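Local coordinates for ABC-type branched-chain amino acid transport systems periplasmic component-like protein (Thermomonospora curvata, PDB 4N03) that probably binds a fatty acid outside the membrane and hands it to an ABC transporter, as the substrate-binding component of that system, at residues 53-58 and 300-305; 152-157 and 368-373. All blocks are in the same frame, centred on the assembly; numbering follows the deposited sequence.

Contact 1: 53-58 and 300-305; sequences ITQAQQ and KKYPKD
The phenol ring of Y302 lies between two side chains: K301 CG sits 3.4 Å above the centre of one face, and Q55 covers the opposite face. At the phenol end, Y302 OH lies 3.9 Å from Q58 CB. This joins helix 47-66, in one of the two alpha/beta lobes of a periplasmic binding protein, to the type I beta turn Y302-D305 that follows helix 289-301. The Q55 amide lies almost parallel to the ring, the planes 10° apart, with its NE2 shifted toward the rim and 3.5 Å from Y302 CD1. Farther back along the same side chain, Q55 CB makes a CH-pi contact, 3.9 Å from the Y302 ring centroid. Because Q55 is extended beyond CG (chi2 -172°), methylene and amide spread over one ring face while the amide end runs on to the turn. There Q55 NE2 donates a nearly straight bond to D305 OD2, 3.0 Å long; the acceptor lies in the amide plane, but the donor stands above the carboxylate plane. Y298 OH also bonds to Q55 NE2, and K51 salt-bridges D305 OD1. One water closes the circuit, donating to Q55 OE1 at 2.7 Å and to D305 OD2 at 2.9 Å.

Contact 2: 152-157 and 368-373; sequences MINGVQ and RKTYII
N154 points from helix 148-161 toward the start of strand 370-375 and sets its amide across T370, the two side chains meeting at a slant. Its ND2 holds two acceptors. One N-H goes to T370 OG1 over 2.8 Å and is nearly straight; the other goes to the backbone oxygen R368 O over 3.0 Å and is more bent, at 146°. Both acceptors lie close to the amide plane of N154, so the pair of bonds fixes the rotation of the group. At the R368 carbonyl the approach is less regular: the donor is tilted 33° from its plane. T370 turns its hydroxyl to the helix with OG1 anti to its own carbonyl carbon (chi1 -58°). T370 CB lies 3.8 Å from N154 CB, because both CB atoms point toward the other segment. D151, one residue before the helical segment, bonds to T370 OG1 through OD1, so this hydroxyl is tied twice to helix 148-161. S392 OG bonds to N154 OD1 at the other end of the amide. Both polar atoms of this buried side chain thus have partners. Two residues along the strand the contact becomes apolar: I372 brings CD1 to 4.2 Å from G155 CA, a methyl against the helix backbone. R368 contributes its carbonyl here, while its NH1 bonds to A395 O and Y398 O. Across the strand's edges, T370 pairs with F390 and Y371 with T279 through backbone bonds. A helix laid against a central mixed sheet, with polar side chains pinning the start of a strand, fits the layered alpha/beta lobe of the leucine-binding protein family.

In the fold
Contact 1 and contact 2 lie on opposite sides of the chain's centre, their own centres about 28 Å apart and their nearest atoms about 13 Å apart. Along the chain the segments alternate: 53-58, 152-157, 300-305, then 368-373. The chain therefore passes back and forth between the two lobes, as in other periplasmic binding proteins. Helix 47-66 of contact 1 packs on the four-stranded parallel sheet, whereas strand 370-375 of contact 2 belongs to the seven-stranded mixed sheet. Palmitic acid is bound about 13 Å from the Q55 side chain and about 9 Å from that of T370, so neither of these side chains touches the ligand.

Contact 1: 53-58 and 300-305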
loop_
_atom_site.group_PDB
_atom_site.type_symbol
_atom_site.label_atom_id
_atom_site.label_comp_id
_atom_site.label_asym_id
_atom_site.label_seq_id
_atom_site.Cartn_x
_atom_site.Cartn_y
_atom_site.Cartn_z
ATOM N N ILE A 53 -1.627 -9.987 -1.631
ATOM C CA ILE A 53 -1.266 -9.160 -2.773
ATOM C C ILE A 53 -0.737 -10.019 -3.928
ATOM O O ILE A 53 -1.111 -9.861 -5.076
ATOM C CB ILE A 53 -0.256 -8.076 -2.366
ATOM C CG1 ILE A 53 -0.876 -7.117 -1.354
ATOM C CG2 ILE A 53 0.205 -7.315 -3.574
ATOM C CD1 ILE A 53 0.150 -6.288 -0.613
ATOM N N THR A 54 0.166 -10.905 -3.563
ATOM C CA THR A 54 0.827 -11.777 -4.525
ATOM C C THR A 54 -0.181 -12.713 -5.217
ATOM O O THR A 54 -0.139 -12.870 -6.429
ATOM C CB THR A 54 1.928 -12.557 -3.845
ATOM O OG1 THR A 54 2.887 -11.626 -3.374
ATOM C CG2 THR A 54 2.632 -13.519 -4.772
ATOM N N GLN A 55 -1.074 -13.286 -4.423
ATOM C CA GLN A 55 -2.078 -14.162 -4.989
ATOM C C GLN A 55 -3.048 -13.433 -5.847
ATOM O O GLN A 55 -3.513 -13.971 -6.874
ATOM C CB GLN A 55 -2.808 -14.938 -3.864
ATOM C CG GLN A 55 -1.903 -15.996 -3.260
ATOM C CD GLN A 55 -2.568 -16.953 -2.286
ATOM O OE1 GLN A 55 -2.015 -18.033 -2.020
ATOM N NE2 GLN A 55 -3.682 -16.583 -1.725
ATOM N N ALA A 56 -3.423 -12.202 -5.487
ATOM C CA ALA A 56 -4.312 -11.435 -6.313
ATOM C C ALA A 56 -3.716 -11.049 -7.646
ATOM O O ALA A 56 -4.405 -11.050 -8.674
ATOM C CB ALA A 56 -4.855 -10.211 -5.590
ATOM N N GLN A 57 -2.418 -10.750 -7.649
ATOM C CA GLN A 57 -1.694 -10.510 -8.904
ATOM C C GLN A 57 -1.721 -11.795 -9.757
ATOM O O GLN A 57 -1.980 -11.699 -10.949
ATOM C CB GLN A 57 -0.246 -10.095 -8.641
ATOM C CG GLN A 57 -0.107 -8.695 -8.039
ATOM C CD GLN A 57 0.884 -7.824 -8.739
ATOM O OE1 GLN A 57 1.712 -8.260 -9.522
ATOM N NE2 GLN A 57 0.835 -6.528 -8.414
ATOM N N GLN A 58 -1.422 -12.934 -9.156
ATOM C CA GLN A 58 -1.415 -14.189 -9.919
ATOM C C GLN A 58 -2.851 -14.471 -10.498
ATOM O O GLN A 58 -2.976 -14.958 -11.640
ATOM C CB GLN A 58 -0.800 -15.386 -9.117
ATOM C CG GLN A 58 0.664 -15.297 -8.574
ATOM C CD GLN A 58 1.861 -15.450 -9.569
ATOM O OE1 GLN A 58 1.725 -15.938 -10.685
ATOM N NE2 GLN A 58 3.058 -15.028 -9.133
ATOM N N LYS A 300 -13.101 -18.006 -5.122
ATOM C CA LYS A 300 -13.161 -19.248 -5.912
ATOM C C LYS A 300 -11.785 -19.876 -6.072
ATOM O O LYS A 300 -11.604 -21.085 -5.886
ATOM C CB LYS A 300 -13.767 -18.993 -7.293
ATOM C CG LYS A 300 -14.004 -20.258 -8.119
ATOM C CD LYS A 300 -14.850 -19.969 -9.353
ATOM C CE LYS A 300 -15.016 -21.205 -10.243
ATOM N NZ LYS A 300 -15.335 -20.818 -11.642
ATOM N N LYS A 301 -10.775 -19.058 -6.358
ATOM C CA LYS A 301 -9.438 -19.577 -6.611
ATOM C C LYS A 301 -8.732 -19.970 -5.325
ATOM O O LYS A 301 -7.975 -20.953 -5.292
ATOM C CB LYS A 301 -8.594 -18.539 -7.367
ATOM C CG LYS A 301 -7.162 -18.946 -7.629
ATOM C CD LYS A 301 -7.012 -20.090 -8.619
ATOM C CE LYS A 301 -5.555 -20.481 -8.798
ATOM N NZ LYS A 301 -5.408 -21.722 -9.613
ATOM N N TYR A 302 -8.966 -19.183 -4.267
ATOM C CA TYR A 302 -8.231 -19.330 -3.007
ATOM C C TYR A 302 -9.218 -19.398 -1.833
ATOM O O TYR A 302 -9.262 -18.543 -0.973
ATOM C CB TYR A 302 -7.291 -18.170 -2.793
ATOM C CG TYR A 302 -6.309 -17.952 -3.894
ATOM C CD1 TYR A 302 -5.178 -18.737 -4.039
ATOM C CD2 TYR A 302 -6.429 -16.835 -4.723
ATOM C CE1 TYR A 302 -4.229 -18.499 -5.022
ATOM C CE2 TYR A 302 -5.501 -16.585 -5.702
ATOM C CZ TYR A 302 -4.385 -17.392 -5.852
ATOM O OH TYR A 302 -3.449 -17.083 -6.846
ATOM N N PRO A 303 -9.981 -20.494 -1.735
ATOM C CA PRO A 303 -11.050 -20.576 -0.745
ATOM C C PRO A 303 -10.595 -20.513 0.736
ATOM O O PRO A 303 -11.401 -20.135 1.589
ATOM C CB PRO A 303 -11.683 -21.934 -1.032
ATOM C CG PRO A 303 -10.736 -22.658 -1.941
ATOM C CD PRO A 303 -9.933 -21.627 -2.645
ATOM N N LYS A 304 -9.337 -20.859 1.028
ATOM C CA LYS A 304 -8.834 -20.938 2.404
ATOM C C LYS A 304 -8.079 -19.679 2.852
ATOM O O LYS A 304 -7.547 -19.619 3.978
ATOM C CB LYS A 304 -7.916 -22.152 2.550
ATOM C CG LYS A 304 -8.511 -23.443 1.987
ATOM C CD LYS A 304 -7.622 -24.637 2.288
ATOM C CE LYS A 304 -8.103 -25.903 1.588
ATOM N NZ LYS A 304 -7.102 -26.997 1.726
ATOM N N ASP A 305 -8.013 -18.674 1.985
ATOM C CA ASP A 305 -7.221 -17.468 2.294
ATOM C C ASP A 305 -8.173 -16.304 2.429
ATOM O O ASP A 305 -8.751 -15.859 1.464
ATOM C CB ASP A 305 -6.197 -17.170 1.204
ATOM C CG ASP A 305 -5.105 -18.193 1.132
ATOM O OD1 ASP A 305 -4.474 -18.489 2.196
ATOM O OD2 ASP A 305 -4.860 -18.677 0.015
HETATM O O HOH W 1 -2.952 -20.446 -1.369
#

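Contact 2: 152-157 and 368-373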
loop_
_atom_site.group_PDB
_atom_site.type_symbol
_atom_site.label_atom_id
_atom_site.label_comp_id
_atom_site.label_asym_id
_atom_site.label_seq_id
_atom_site.Cartn_x
_atom_site.Cartn_y
_atom_site.Cartn_z
HETATM N N MSE A 152 -2.342 10.701 6.910
HETATM C CA MSE A 152 -2.437 11.209 8.266
HETATM C C MSE A 152 -3.003 12.612 8.323
HETATM O O MSE A 152 -3.695 12.925 9.266
HETATM C CB MSE A 152 -1.069 11.170 8.963
HETATM C CG MSE A 152 -0.579 9.755 9.272
HETATM SE SE MSE A 152 -1.689 8.866 10.586
HETATM C CE MSE A 152 -2.733 7.803 9.491
ATOM N N ILE A 153 -2.725 13.449 7.337
ATOM C CA ILE A 153 -3.327 14.789 7.358
ATOM C C ILE A 153 -4.845 14.693 7.263
ATOM O O ILE A 153 -5.593 15.276 8.046
ATOM C CB ILE A 153 -2.737 15.644 6.228
ATOM C CG1 ILE A 153 -1.248 15.940 6.517
ATOM C CG2 ILE A 153 -3.493 16.950 6.125
ATOM C CD1 ILE A 153 -0.506 16.426 5.293
ATOM N N ASN A 154 -5.305 13.923 6.265
ATOM C CA ASN A 154 -6.746 13.653 6.131
ATOM C C ASN A 154 -7.312 13.035 7.401
ATOM O O ASN A 154 -8.354 13.431 7.883
ATOM C CB ASN A 154 -7.024 12.789 4.909
ATOM C CG ASN A 154 -6.984 13.550 3.601
ATOM O OD1 ASN A 154 -7.342 14.720 3.535
ATOM N ND2 ASN A 154 -6.582 12.883 2.540
ATOM N N GLY A 155 -6.608 12.046 7.942
ATOM C CA GLY A 155 -7.094 11.369 9.116
ATOM C C GLY A 155 -7.189 12.215 10.359
ATOM O O GLY A 155 -8.141 12.147 11.124
ATOM N N VAL A 156 -6.183 13.084 10.603
ATOM C CA VAL A 156 -6.241 14.015 11.722
ATOM C C VAL A 156 -7.335 15.038 11.524
ATOM O O VAL A 156 -8.050 15.377 12.467
ATOM C CB VAL A 156 -4.862 14.643 11.991
ATOM C CG1 VAL A 156 -4.970 15.739 13.027
ATOM C CG2 VAL A 156 -3.886 13.537 12.415
ATOM N N GLN A 157 -7.479 15.543 10.307
ATOM C CA GLN A 157 -8.579 16.468 10.054
ATOM C C GLN A 157 -9.913 15.794 10.357
ATOM O O GLN A 157 -10.828 16.379 10.917
ATOM C CB GLN A 157 -8.556 16.964 8.635
ATOM C CG GLN A 157 -9.670 17.972 8.326
ATOM C CD GLN A 157 -9.486 19.285 9.052
ATOM O OE1 GLN A 157 -8.685 20.133 8.635
ATOM N NE2 GLN A 157 -10.183 19.467 10.145
ATOM N N ARG A 368 -5.138 12.395 -3.658
ATOM C CA ARG A 368 -5.106 12.847 -2.258
ATOM C C ARG A 368 -6.354 12.496 -1.485
ATOM O O ARG A 368 -6.607 13.055 -0.432
ATOM C CB ARG A 368 -4.755 14.346 -2.125
ATOM C CG ARG A 368 -3.427 14.664 -2.720
ATOM C CD ARG A 368 -2.986 16.072 -2.359
ATOM N NE ARG A 368 -1.832 16.428 -3.142
ATOM C CZ ARG A 368 -0.992 17.440 -2.814
ATOM N NH1 ARG A 368 -1.108 18.058 -1.654
ATOM N NH2 ARG A 368 -0.028 17.693 -3.632
ATOM N N LYS A 369 -7.129 11.495 -1.998
ATOM C CA LYS A 369 -8.354 11.084 -1.349
ATOM C C LYS A 369 -8.106 9.842 -0.457
ATOM O O LYS A 369 -7.537 8.845 -0.899
ATOM C CB LYS A 369 -9.395 10.769 -2.398
ATOM C CG LYS A 369 -9.751 11.971 -3.230
ATOM C CD LYS A 369 -10.954 11.825 -4.105
ATOM C CE LYS A 369 -11.113 13.060 -4.975
ATOM N NZ LYS A 369 -10.032 13.191 -6.014
ATOM N N THR A 370 -8.508 9.980 0.790
ATOM C CA THR A 370 -8.319 8.958 1.807
ATOM C C THR A 370 -9.670 8.522 2.350
ATOM O O THR A 370 -10.506 9.347 2.699
ATOM C CB THR A 370 -7.519 9.577 2.988
ATOM O OG1 THR A 370 -6.258 10.068 2.503
ATOM C CG2 THR A 370 -7.308 8.612 4.139
ATOM N N TYR A 371 -9.894 7.192 2.400
ATOM C CA TYR A 371 -11.007 6.599 3.156
ATOM C C TYR A 371 -10.657 6.464 4.591
ATOM O O TYR A 371 -9.461 6.321 4.934
ATOM C CB TYR A 371 -11.290 5.156 2.688
ATOM C CG TYR A 371 -11.756 4.961 1.279
ATOM C CD1 TYR A 371 -10.858 4.774 0.248
ATOM C CD2 TYR A 371 -13.123 4.868 0.966
ATOM C CE1 TYR A 371 -11.266 4.551 -1.051
ATOM C CE2 TYR A 371 -13.536 4.642 -0.334
ATOM C CZ TYR A 371 -12.625 4.451 -1.320
ATOM O OH TYR A 371 -13.086 4.227 -2.601
ATOM N N ILE A 372 -11.651 6.499 5.472
ATOM C CA ILE A 372 -11.458 5.992 6.838
ATOM C C ILE A 372 -12.246 4.662 6.882
ATOM O O ILE A 372 -13.448 4.664 6.570
ATOM C CB ILE A 372 -11.967 6.934 7.920
ATOM C CG1 ILE A 372 -11.356 8.310 7.788
ATOM C CG2 ILE A 372 -11.723 6.296 9.297
ATOM C CD1 ILE A 372 -9.857 8.375 7.951
ATOM N N ILE A 373 -11.603 3.589 7.274
ATOM C CA ILE A 373 -12.217 2.285 7.400
ATOM C C ILE A 373 -12.081 1.816 8.835
ATOM O O ILE A 373 -11.274 2.329 9.609
ATOM C CB ILE A 373 -11.678 1.259 6.358
ATOM C CG1 ILE A 373 -10.303 0.782 6.687
ATOM C CG2 ILE A 373 -11.791 1.821 4.951
ATOM C CD1 ILE A 373 -9.815 -0.291 5.775
#